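Local coordinates for protein fucose-specific lectin (Aleuria aurantia, PDB 6GKE) that binds L-fucose as a six-bladed beta-propeller lectin, with strongest preference for alpha-1,6-linked (core) fucose on glycoproteins, at residues Q72-V78 with E89-G94; S161-G167 with Y181-N187; D84-S88 with G103-V109. The protein carries 1 engineered substitution. One frame throughout, in Å; residues are numbered along the deposited sequence. Where two conformers were deposited one is given.

Contact 1: residues Q72-V78 with E89-G94; sequences QGIQIRV and EFVYDG. With FUC (alpha-L-fucopyranose), chain B; FUC (alpha-L-fucopyranose), chain C.
The two middle strands of one propeller blade pair here, and each face of the hairpin meets a different fucose. Ile76 and Tyr92 form an antiparallel hydrogen-bonded pair; Ile76 N gives a nearly straight bond to Tyr92 O (3.1 Å, 165°). Val78 and Phe90 form a second such pair. On the Arg77 face, the guanidinium of Arg77 lies beside Val91, whose CG1 sits over one face of it. NH1 and NH2 both grip Gln75 OE1 end-on, and NH1 also reaches Ile76 O, which fixes the group's rotation. This leaves Arg77 NE to bond O4 of the chain B fucose at 2.9 Å, while NH2 bonds its ring oxygen O5. Glu89 CG is anti to the backbone N (chi1 178°), and the extended chain carries the carboxylate to the same sugar. Glu89 OE1 accepts from O3 of the chain B fucose at 2.6 Å, and Glu89 OE2 from its O4 at 2.7 Å. On the other face, the chain C fucose lies over the Tyr92 ring, its C5 3.6 Å from Tyr92 CE2. Trp153 and Gln101 also hydrogen-bond the first sugar; Glu36, Arg24 and Trp97 hydrogen-bond the second. Strands 64-70 and 97-99 flank the pair and finish the four-stranded blade.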
loop_
_atom_site.group_PDB
_atom_site.type_symbol
_atom_site.label_atom_id
_atom_site.label_comp_id
_atom_site.label_asym_id
_atom_site.label_seq_id
_atom_site.Cartn_x
_atom_site.Cartn_y
_atom_site.Cartn_z
ATOM N N GLN A 72 -33.820 -2.297 -19.723
ATOM C CA GLN A 72 -33.819 -3.072 -18.468
ATOM C C GLN A 72 -33.264 -2.244 -17.306
ATOM O O GLN A 72 -33.240 -2.717 -16.167
ATOM C CB GLN A 72 -32.962 -4.334 -18.559
ATOM C CG GLN A 72 -33.484 -5.368 -19.538
ATOM C CD GLN A 72 -32.888 -5.153 -20.903
ATOM O OE1 GLN A 72 -32.033 -4.291 -21.090
ATOM N NE2 GLN A 72 -33.338 -5.938 -21.868
ATOM N N GLY A 73 -32.801 -1.021 -17.586
ATOM C CA GLY A 73 -32.233 -0.140 -16.568
ATOM C C GLY A 73 -30.804 0.244 -16.905
ATOM O O GLY A 73 -30.363 0.134 -18.057
ATOM N N ILE A 74 -30.080 0.715 -15.891
ATOM C CA ILE A 74 -28.698 1.106 -16.069
ATOM C C ILE A 74 -27.864 -0.154 -16.290
ATOM O O ILE A 74 -27.895 -1.069 -15.477
ATOM C CB ILE A 74 -28.185 1.910 -14.862
ATOM C CG1 ILE A 74 -29.019 3.171 -14.613
ATOM C CG2 ILE A 74 -26.710 2.239 -15.024
ATOM C CD1 ILE A 74 -29.055 4.147 -15.765
ATOM N N GLN A 75 -27.120 -0.173 -17.399
ATOM C CA GLN A 75 -26.172 -1.238 -17.685
ATOM C C GLN A 75 -24.766 -0.765 -17.309
ATOM O O GLN A 75 -24.363 0.341 -17.653
ATOM C CB GLN A 75 -26.220 -1.633 -19.162
ATOM C CG GLN A 75 -27.579 -2.138 -19.622
ATOM C CD GLN A 75 -27.828 -3.589 -19.293
ATOM O OE1 GLN A 75 -26.908 -4.365 -19.039
ATOM N NE2 GLN A 75 -29.098 -3.967 -19.305
ATOM N N ILE A 76 -24.032 -1.626 -16.597
ATOM C CA ILE A 76 -22.633 -1.372 -16.288
ATOM C C ILE A 76 -21.845 -2.616 -16.686
ATOM O O ILE A 76 -22.313 -3.742 -16.503
ATOM C CB ILE A 76 -22.394 -1.014 -14.806
ATOM C CG1 ILE A 76 -23.299 0.135 -14.361
ATOM C CG2 ILE A 76 -20.923 -0.706 -14.563
ATOM C CD1 ILE A 76 -23.380 0.322 -12.864
ATOM N N ARG A 77 -20.648 -2.400 -17.225
ATOM C CA ARG A 77 -19.704 -3.482 -17.463
ATOM C C ARG A 77 -18.372 -3.086 -16.833
ATOM O O ARG A 77 -17.886 -1.976 -17.073
ATOM C CB ARG A 77 -19.518 -3.753 -18.960
ATOM C CG ARG A 77 -20.804 -4.044 -19.716
ATOM C CD ARG A 77 -21.460 -5.350 -19.292
ATOM N NE ARG A 77 -22.660 -5.657 -20.062
ATOM C CZ ARG A 77 -23.901 -5.275 -19.751
ATOM N NH1 ARG A 77 -24.140 -4.554 -18.667
ATOM N NH2 ARG A 77 -24.909 -5.612 -20.538
ATOM N N VAL A 78 -17.819 -3.994 -16.021
ATOM C CA VAL A 78 -16.536 -3.801 -15.376
ATOM C C VAL A 78 -15.595 -4.893 -15.881
ATOM O O VAL A 78 -15.891 -6.073 -15.740
ATOM C CB VAL A 78 -16.642 -3.826 -13.841
ATOM C CG1 VAL A 78 -15.274 -3.643 -13.199
ATOM C CG2 VAL A 78 -17.610 -2.772 -13.332
ATOM N N GLU A 89 -15.250 -10.049 -17.134
ATOM C CA GLU A 89 -16.258 -9.000 -17.161
ATOM C C GLU A 89 -17.334 -9.288 -16.119
ATOM O O GLU A 89 -17.873 -10.389 -16.070
ATOM C CB GLU A 89 -16.881 -8.947 -18.555
ATOM C CG GLU A 89 -17.998 -7.933 -18.745
ATOM C CD GLU A 89 -18.773 -8.174 -20.028
ATOM O OE1 GLU A 89 -19.209 -9.330 -20.228
ATOM O OE2 GLU A 89 -18.946 -7.212 -20.823
ATOM N N PHE A 90 -17.666 -8.255 -15.342
ATOM C CA PHE A 90 -18.837 -8.261 -14.478
ATOM C C PHE A 90 -19.884 -7.328 -15.077
ATOM O O PHE A 90 -19.575 -6.265 -15.602
ATOM C CB PHE A 90 -18.467 -7.898 -13.040
ATOM C CG PHE A 90 -17.587 -8.965 -12.450
ATOM C CD1 PHE A 90 -18.139 -10.168 -12.038
ATOM C CD2 PHE A 90 -16.209 -8.825 -12.410
ATOM C CE1 PHE A 90 -17.335 -11.200 -11.581
ATOM C CE2 PHE A 90 -15.408 -9.858 -11.952
ATOM C CZ PHE A 90 -15.971 -11.042 -11.537
ATOM N N VAL A 91 -21.132 -7.779 -14.992
ATOM C CA VAL A 91 -22.286 -7.148 -15.599
ATOM C C VAL A 91 -23.236 -6.677 -14.501
ATOM O O VAL A 91 -23.646 -7.483 -13.681
ATOM C CB VAL A 91 -23.019 -8.158 -16.501
ATOM C CG1 VAL A 91 -24.414 -7.697 -16.900
ATOM C CG2 VAL A 91 -22.191 -8.506 -17.724
ATOM N N TYR A 92 -23.622 -5.397 -14.538
ATOM C CA TYR A 92 -24.829 -4.956 -13.876
ATOM C C TYR A 92 -25.885 -4.856 -14.970
ATOM O O TYR A 92 -25.726 -4.078 -15.910
ATOM C CB TYR A 92 -24.667 -3.623 -13.146
ATOM C CG TYR A 92 -25.879 -3.263 -12.325
ATOM C CD1 TYR A 92 -26.124 -3.888 -11.116
ATOM C CD2 TYR A 92 -26.801 -2.330 -12.770
ATOM C CE1 TYR A 92 -27.238 -3.579 -10.353
ATOM C CE2 TYR A 92 -27.925 -2.014 -12.023
ATOM C CZ TYR A 92 -28.139 -2.635 -10.808
ATOM O OH TYR A 92 -29.238 -2.320 -10.062
ATOM N N ASP A 93 -26.936 -5.671 -14.851
ATOM C CA ASP A 93 -27.887 -5.885 -15.946
ATOM C C ASP A 93 -29.132 -5.001 -15.797
ATOM O O ASP A 93 -30.146 -5.254 -16.450
ATOM C CB ASP A 93 -28.279 -7.361 -16.025
ATOM C CG ASP A 93 -29.134 -7.836 -14.865
ATOM O OD1 ASP A 93 -29.459 -7.012 -13.982
ATOM O OD2 ASP A 93 -29.472 -9.036 -14.857
ATOM N N GLY A 94 -29.047 -3.968 -14.952
ATOM C CA GLY A 94 -30.173 -3.101 -14.638
ATOM C C GLY A 94 -30.773 -3.396 -13.274
ATOM O O GLY A 94 -31.449 -2.535 -12.711
HETATM C C1 FUC B . -24.050 -8.994 -21.854
HETATM C C2 FUC B . -22.659 -9.530 -21.535
HETATM C C3 FUC B . -21.740 -9.377 -22.740
HETATM C C4 FUC B . -21.736 -7.915 -23.179
HETATM C C5 FUC B . -23.161 -7.502 -23.524
HETATM C C6 FUC B . -23.278 -6.063 -23.992
HETATM O O2 FUC B . -22.747 -10.908 -21.160
HETATM O O3 FUC B . -20.433 -9.874 -22.430
HETATM O O4 FUC B . -21.274 -7.044 -22.137
HETATM O O5 FUC B . -23.989 -7.659 -22.357
HETATM C C1 FUC C . -27.251 1.093 -7.562
HETATM C C2 FUC C . -26.061 0.284 -7.084
HETATM C C3 FUC C . -25.688 -0.785 -8.108
HETATM C C4 FUC C . -25.509 -0.164 -9.484
HETATM C C5 FUC C . -26.777 0.597 -9.857
HETATM C C6 FUC C . -26.689 1.294 -11.207
HETATM O O1 FUC C . -28.387 0.240 -7.520
HETATM O O2 FUC C . -26.395 -0.347 -5.842
HETATM O O3 FUC C . -24.519 -1.492 -7.679
HETATM O O4 FUC C . -24.410 0.753 -9.507
HETATM O O5 FUC C . -27.020 1.601 -8.869
HETATM O O HOH W 1 -31.242 0.176 -13.297
HETATM O O HOH W 2 -30.158 -6.591 -18.954
#

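Contact 2: residues S161-G167 with Y181-N187; sequences STVPGTG and YYQATDN
Thr162 and Ala184 are joined by a single backbone bridge, and few direct hydrogen bonds hold the segments together. Val163 N donates to Gln183 O at 3.0 Å. Thr185 N reaches Ser161 O in a weak, bent bond. The third bond uses a side chain: Gln183 N donates to Thr166 OG1 at 2.9 Å (162°). The Thr166 hydroxyl in turn donates to Gly167 O, in the carbonyl plane and on a lone pair, at 2.7 Å. With chi1 at -176°, this oxygen lies opposite the backbone N of Thr166. One hydroxyl thus serves both segments.

Methyl groups make the van der Waals contacts, mostly against oxygens. Val163 turns CG1 to Ala184 O, 3.2 Å away, and to Asn187 OD1. Its CG2 lies against Gln183 OE1. The methyl CG2 of Thr162 meets Tyr182 CD2 at 3.8 Å, the two side chains crossing at about a right angle. Thr185 CG2 lies near Thr162 O.

Three waters add bridges. One joins Ser161 N to Tyr182 OH, and another joins Ser161 OG to Thr185 OG1. The third accepts from Gly167 N and also lies within bonding distance of Gln183 OE1. The amide of Gln183 is held further by its own segment: NE2 donates to Asn187 O at 3.0 Å. NE2 also bonds Ser209 O, and OE1 accepts from Gly211 N.

A type II turn runs from Val163 to Thr166, and a type I turn from Ala184 to Asn187. The arrangement is a blade junction of the beta-propeller: the chain leaves the outer strand 153-162, crosses to the next blade, and packs on the hairpin turn between strands 177-183 and 188-194.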
loop_
_atom_site.group_PDB
_atom_site.type_symbol
_atom_site.label_atom_id
_atom_site.label_comp_id
_atom_site.label_asym_id
_atom_site.label_seq_id
_atom_site.Cartn_x
_atom_site.Cartn_y
_atom_site.Cartn_z
ATOM N N SER A 161 3.272 0.759 -30.357
ATOM C CA SER A 161 4.464 0.173 -29.770
ATOM C C SER A 161 4.760 0.934 -28.478
ATOM O O SER A 161 5.095 2.120 -28.531
ATOM C CB SER A 161 5.610 0.233 -30.734
ATOM O OG SER A 161 6.778 -0.355 -30.191
ATOM N N THR A 162 4.593 0.268 -27.327
ATOM C CA THR A 162 4.368 0.997 -26.080
ATOM C C THR A 162 5.489 0.767 -25.068
ATOM O O THR A 162 6.251 -0.199 -25.136
ATOM C CB THR A 162 3.026 0.612 -25.440
ATOM O OG1 THR A 162 3.135 -0.654 -24.793
ATOM C CG2 THR A 162 1.894 0.558 -26.442
ATOM N N VAL A 163 5.524 1.644 -24.065
ATOM C CA VAL A 163 6.278 1.352 -22.859
ATOM C C VAL A 163 5.694 0.092 -22.228
ATOM O O VAL A 163 4.524 -0.240 -22.423
ATOM C CB VAL A 163 6.279 2.510 -21.846
ATOM C CG1 VAL A 163 6.890 3.769 -22.432
ATOM C CG2 VAL A 163 4.903 2.782 -21.265
ATOM N N PRO A 164 6.484 -0.641 -21.418
ATOM C CA PRO A 164 5.971 -1.817 -20.724
ATOM C C PRO A 164 4.739 -1.455 -19.883
ATOM O O PRO A 164 4.775 -0.519 -19.087
ATOM C CB PRO A 164 7.143 -2.253 -19.830
ATOM C CG PRO A 164 8.365 -1.694 -20.519
ATOM C CD PRO A 164 7.902 -0.389 -21.125
ATOM N N GLY A 165 3.652 -2.200 -20.061
ATOM C CA GLY A 165 2.459 -1.992 -19.248
ATOM C C GLY A 165 1.923 -0.569 -19.323
ATOM O O GLY A 165 1.451 -0.026 -18.320
ATOM N N THR A 166 1.941 0.026 -20.518
ATOM C CA THR A 166 1.492 1.403 -20.722
ATOM C C THR A 166 0.108 1.656 -20.121
ATOM O O THR A 166 -0.805 0.826 -20.195
ATOM C CB THR A 166 1.444 1.742 -22.219
ATOM O OG1 THR A 166 1.091 3.115 -22.363
ATOM C CG2 THR A 166 0.479 0.880 -23.004
ATOM N N GLY A 167 -0.083 2.890 -19.652
ATOM C CA GLY A 167 -1.420 3.407 -19.488
ATOM C C GLY A 167 -2.150 3.415 -20.822
ATOM O O GLY A 167 -1.527 3.531 -21.884
ATOM N N TYR A 181 -5.399 6.602 -26.401
ATOM C CA TYR A 181 -4.194 7.290 -25.946
ATOM C C TYR A 181 -3.332 6.293 -25.181
ATOM O O TYR A 181 -3.827 5.519 -24.376
ATOM C CB TYR A 181 -4.558 8.502 -25.080
ATOM C CG TYR A 181 -5.409 9.474 -25.843
ATOM C CD1 TYR A 181 -4.837 10.424 -26.670
ATOM C CD2 TYR A 181 -6.787 9.364 -25.837
ATOM C CE1 TYR A 181 -5.615 11.260 -27.453
ATOM C CE2 TYR A 181 -7.581 10.193 -26.611
ATOM C CZ TYR A 181 -6.994 11.139 -27.431
ATOM O OH TYR A 181 -7.783 11.931 -28.221
ATOM N N TYR A 182 -2.029 6.322 -25.446
ATOM C CA TYR A 182 -1.102 5.375 -24.833
ATOM C C TYR A 182 0.283 6.014 -24.819
ATOM O O TYR A 182 0.493 7.023 -25.475
ATOM C CB TYR A 182 -1.105 4.057 -25.611
ATOM C CG TYR A 182 -0.639 4.208 -27.037
ATOM C CD1 TYR A 182 -1.505 4.601 -28.043
ATOM C CD2 TYR A 182 0.690 4.015 -27.371
ATOM C CE1 TYR A 182 -1.070 4.783 -29.343
ATOM C CE2 TYR A 182 1.142 4.183 -28.669
ATOM C CZ TYR A 182 0.260 4.573 -29.660
ATOM O OH TYR A 182 0.720 4.749 -30.934
ATOM N N GLN A 183 1.224 5.410 -24.092
ATOM C CA GLN A 183 2.569 5.947 -24.021
ATOM C C GLN A 183 3.494 5.059 -24.855
ATOM O O GLN A 183 3.651 3.871 -24.582
ATOM C CB GLN A 183 3.032 6.051 -22.571
ATOM C CG GLN A 183 4.372 6.764 -22.427
ATOM C CD GLN A 183 4.700 7.066 -20.987
ATOM O OE1 GLN A 183 4.443 6.260 -20.095
ATOM N NE2 GLN A 183 5.293 8.223 -20.748
ATOM N N ALA A 184 4.082 5.663 -25.893
ATOM C CA ALA A 184 4.954 4.961 -26.819
ATOM C C ALA A 184 6.354 4.837 -26.218
ATOM O O ALA A 184 6.655 5.425 -25.181
ATOM C CB ALA A 184 4.983 5.690 -28.137
ATOM N N THR A 185 7.220 4.092 -26.911
ATOM C CA THR A 185 8.527 3.729 -26.386
ATOM C C THR A 185 9.451 4.945 -26.212
ATOM O O THR A 185 10.436 4.826 -25.510
ATOM C CB THR A 185 9.194 2.654 -27.255
ATOM O OG1 THR A 185 9.188 3.076 -28.620
ATOM C CG2 THR A 185 8.510 1.309 -27.132
ATOM N N ASP A 186 9.147 6.087 -26.846
ATOM C CA ASP A 186 9.902 7.340 -26.656
ATOM C C ASP A 186 9.348 8.163 -25.479
ATOM O O ASP A 186 9.725 9.320 -25.314
ATOM C CB ASP A 186 9.924 8.171 -27.943
ATOM C CG ASP A 186 8.559 8.540 -28.497
ATOM O OD1 ASP A 186 7.542 7.975 -28.020
ATOM O OD2 ASP A 186 8.520 9.390 -29.406
ATOM N N ASN A 187 8.448 7.565 -24.683
ATOM C CA ASN A 187 7.768 8.176 -23.511
ATOM C C ASN A 187 6.775 9.277 -23.904
ATOM O O ASN A 187 6.209 9.930 -23.026
ATOM C CB ASN A 187 8.753 8.690 -22.458
ATOM C CG ASN A 187 9.427 7.558 -21.716
ATOM O OD1 ASN A 187 8.823 6.522 -21.463
ATOM N ND2 ASN A 187 10.679 7.753 -21.345
HETATM O O HOH W 3 3.172 3.541 -31.517
HETATM O O HOH W 4 9.156 1.027 -30.482
HETATM O O HOH W 5 2.307 4.564 -19.143
#

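Contact 3: residues D84-S88 with G103-V109; sequences DNILS and GSVGVKV
Lys108 starts with CG opposite its backbone N (chi1 -172°) and bends at chi2 (80°), which carries its amine back to the carbonyl of Asp84. Lys108 NZ donates to Asp84 O at 2.8 Å, tilted 29° from the carbonyl plane. On the way Lys108 CD passes Ile86 CD1 at 3.8 Å; these two side chains cross at about a right angle. Two nearly straight backbone bonds flank the Ile86-Lys108 bridge. Val109 N donates to Asn85 O at 2.8 Å, and Leu87 N to Val107 O at 2.9 Å. This is a single bridge that joins segment 84-88 to the loop leading from this propeller blade to the next. Leu87 and Val107 lie side by side, pointing the same way, their CB atoms 3.9 Å apart. Leu87 CB also meets Val109 CG2 at 3.8 Å. Tyr134 of the following blade packs on both valines. A water receives the N-H of Val107 and donates to Leu87 O. The same carbonyl takes a CA-H contact from Gly103. Ser88 OG donates to Ile86 O at 2.9 Å. Asn85 OD1 accepts from Lys58 NZ, and Asn85 ND2 donates to Gly311 O of the second subunit.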
loop_
_atom_site.group_PDB
_atom_site.type_symbol
_atom_site.label_atom_id
_atom_site.label_comp_id
_atom_site.label_asym_id
_atom_site.label_seq_id
_atom_site.Cartn_x
_atom_site.Cartn_y
_atom_site.Cartn_z
ATOM N N ASP A 84 -5.765 -16.438 -13.814
ATOM C CA ASP A 84 -5.103 -17.055 -14.969
ATOM C C ASP A 84 -4.838 -16.016 -16.069
ATOM O O ASP A 84 -4.506 -16.377 -17.197
ATOM C CB ASP A 84 -5.928 -18.234 -15.485
ATOM C CG ASP A 84 -5.988 -19.380 -14.488
ATOM O OD1 ASP A 84 -4.925 -19.745 -13.958
ATOM O OD2 ASP A 84 -7.098 -19.873 -14.228
ATOM N N ASN A 85 -4.957 -14.729 -15.731
ATOM C CA ASN A 85 -4.720 -13.633 -16.663
ATOM C C ASN A 85 -5.665 -13.713 -17.868
ATOM O O ASN A 85 -5.295 -13.343 -18.975
ATOM C CB ASN A 85 -3.253 -13.551 -17.081
ATOM C CG ASN A 85 -2.423 -12.908 -15.996
ATOM O OD1 ASN A 85 -2.758 -11.816 -15.534
ATOM N ND2 ASN A 85 -1.363 -13.578 -15.574
ATOM N N ILE A 86 -6.905 -14.146 -17.630
ATOM C CA ILE A 86 -7.928 -14.141 -18.664
ATOM C C ILE A 86 -8.817 -12.914 -18.463
ATOM O O ILE A 86 -9.305 -12.656 -17.365
ATOM C CB ILE A 86 -8.743 -15.449 -18.652
ATOM C CG1 ILE A 86 -7.847 -16.672 -18.870
ATOM C CG2 ILE A 86 -9.871 -15.394 -19.667
ATOM C CD1 ILE A 86 -7.116 -16.681 -20.190
ATOM N N LEU A 87 -9.013 -12.167 -19.550
ATOM C CA LEU A 87 -9.862 -10.987 -19.569
ATOM C C LEU A 87 -11.283 -11.394 -19.175
ATOM O O LEU A 87 -11.852 -12.308 -19.762
ATOM C CB LEU A 87 -9.811 -10.389 -20.977
ATOM C CG LEU A 87 -10.577 -9.089 -21.185
ATOM C CD1 LEU A 87 -10.076 -7.979 -20.269
ATOM C CD2 LEU A 87 -10.475 -8.678 -22.642
ATOM N N SER A 88 -11.834 -10.693 -18.182
ATOM C CA SER A 88 -13.080 -11.053 -17.536
ATOM C C SER A 88 -13.964 -9.811 -17.397
ATOM O O SER A 88 -13.498 -8.677 -17.511
ATOM C CB SER A 88 -12.802 -11.695 -16.193
ATOM O OG SER A 88 -11.989 -12.852 -16.335
ATOM N N GLY A 103 -15.378 -13.467 -20.265
ATOM C CA GLY A 103 -14.410 -14.407 -19.689
ATOM C C GLY A 103 -14.367 -15.741 -20.419
ATOM O O GLY A 103 -13.327 -16.388 -20.466
ATOM N N SER A 104 -15.501 -16.157 -20.991
ATOM C CA SER A 104 -15.616 -17.444 -21.675
ATOM C C SER A 104 -14.872 -17.439 -23.018
ATOM O O SER A 104 -14.656 -18.496 -23.597
ATOM C CB SER A 104 -17.064 -17.829 -21.861
ATOM O OG SER A 104 -17.697 -16.985 -22.813
ATOM N N VAL A 105 -14.493 -16.257 -23.521
ATOM C CA VAL A 105 -13.841 -16.158 -24.835
ATOM C C VAL A 105 -12.407 -16.702 -24.785
ATOM O O VAL A 105 -11.941 -17.288 -25.762
ATOM C CB VAL A 105 -13.878 -14.713 -25.357
ATOM C CG1 VAL A 105 -13.074 -14.546 -26.640
ATOM C CG2 VAL A 105 -15.312 -14.255 -25.559
ATOM N N GLY A 106 -11.693 -16.477 -23.679
ATOM C CA GLY A 106 -10.310 -16.951 -23.540
ATOM C C GLY A 106 -9.278 -15.973 -24.079
ATOM O O GLY A 106 -8.303 -16.372 -24.730
ATOM N N VAL A 107 -9.443 -14.691 -23.751
ATOM C CA VAL A 107 -8.466 -13.671 -24.128
ATOM C C VAL A 107 -7.401 -13.581 -23.033
ATOM O O VAL A 107 -7.689 -13.128 -21.925
ATOM C CB VAL A 107 -9.152 -12.310 -24.342
ATOM C CG1 VAL A 107 -8.135 -11.241 -24.720
ATOM C CG2 VAL A 107 -10.265 -12.395 -25.380
ATOM N N LYS A 108 -6.178 -14.022 -23.338
ATOM C CA LYS A 108 -5.079 -13.950 -22.380
ATOM C C LYS A 108 -4.465 -12.545 -22.430
ATOM O O LYS A 108 -4.193 -11.998 -23.499
ATOM C CB LYS A 108 -4.044 -15.043 -22.663
ATOM C CG LYS A 108 -2.949 -15.199 -21.615
ATOM C CD LYS A 108 -3.374 -15.981 -20.390
ATOM C CE LYS A 108 -2.208 -16.509 -19.584
ATOM N NZ LYS A 108 -2.611 -17.659 -18.740
ATOM N N VAL A 109 -4.242 -11.986 -21.247
ATOM C CA VAL A 109 -3.728 -10.645 -21.071
ATOM C C VAL A 109 -2.347 -10.732 -20.415
ATOM O O VAL A 109 -2.109 -11.571 -19.546
ATOM C CB VAL A 109 -4.730 -9.835 -20.228
ATOM C CG1 VAL A 109 -4.267 -8.426 -19.909
ATOM C CG2 VAL A 109 -6.091 -9.789 -20.897
HETATM O O HOH W 6 -11.653 -13.678 -22.187
#

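Contact 1 is regular antiparallel pairing inside a blade, while contacts 2 and 3 each tie an inter-blade connection to a strand end through a single bridge. Contacts 1 and 3 share strand 87-93: its later part carries fucose-binding side chains, its start meets the loop 103-109. The centres of contacts 1 and 3 are 19 Å apart. Contact 2 lies across the chain's centre from contact 1, about 30 Å between centres. It is the most buried of the three, yet it relies on a threonine hydroxyl and bridging waters. Contact 3 is more exposed and combines a lysine-to-carbonyl bond with aliphatic packing; it alone touches the second subunit. Contact 1 bonds sugar directly; in contact 2, Tyr181 comes near a bound fucose.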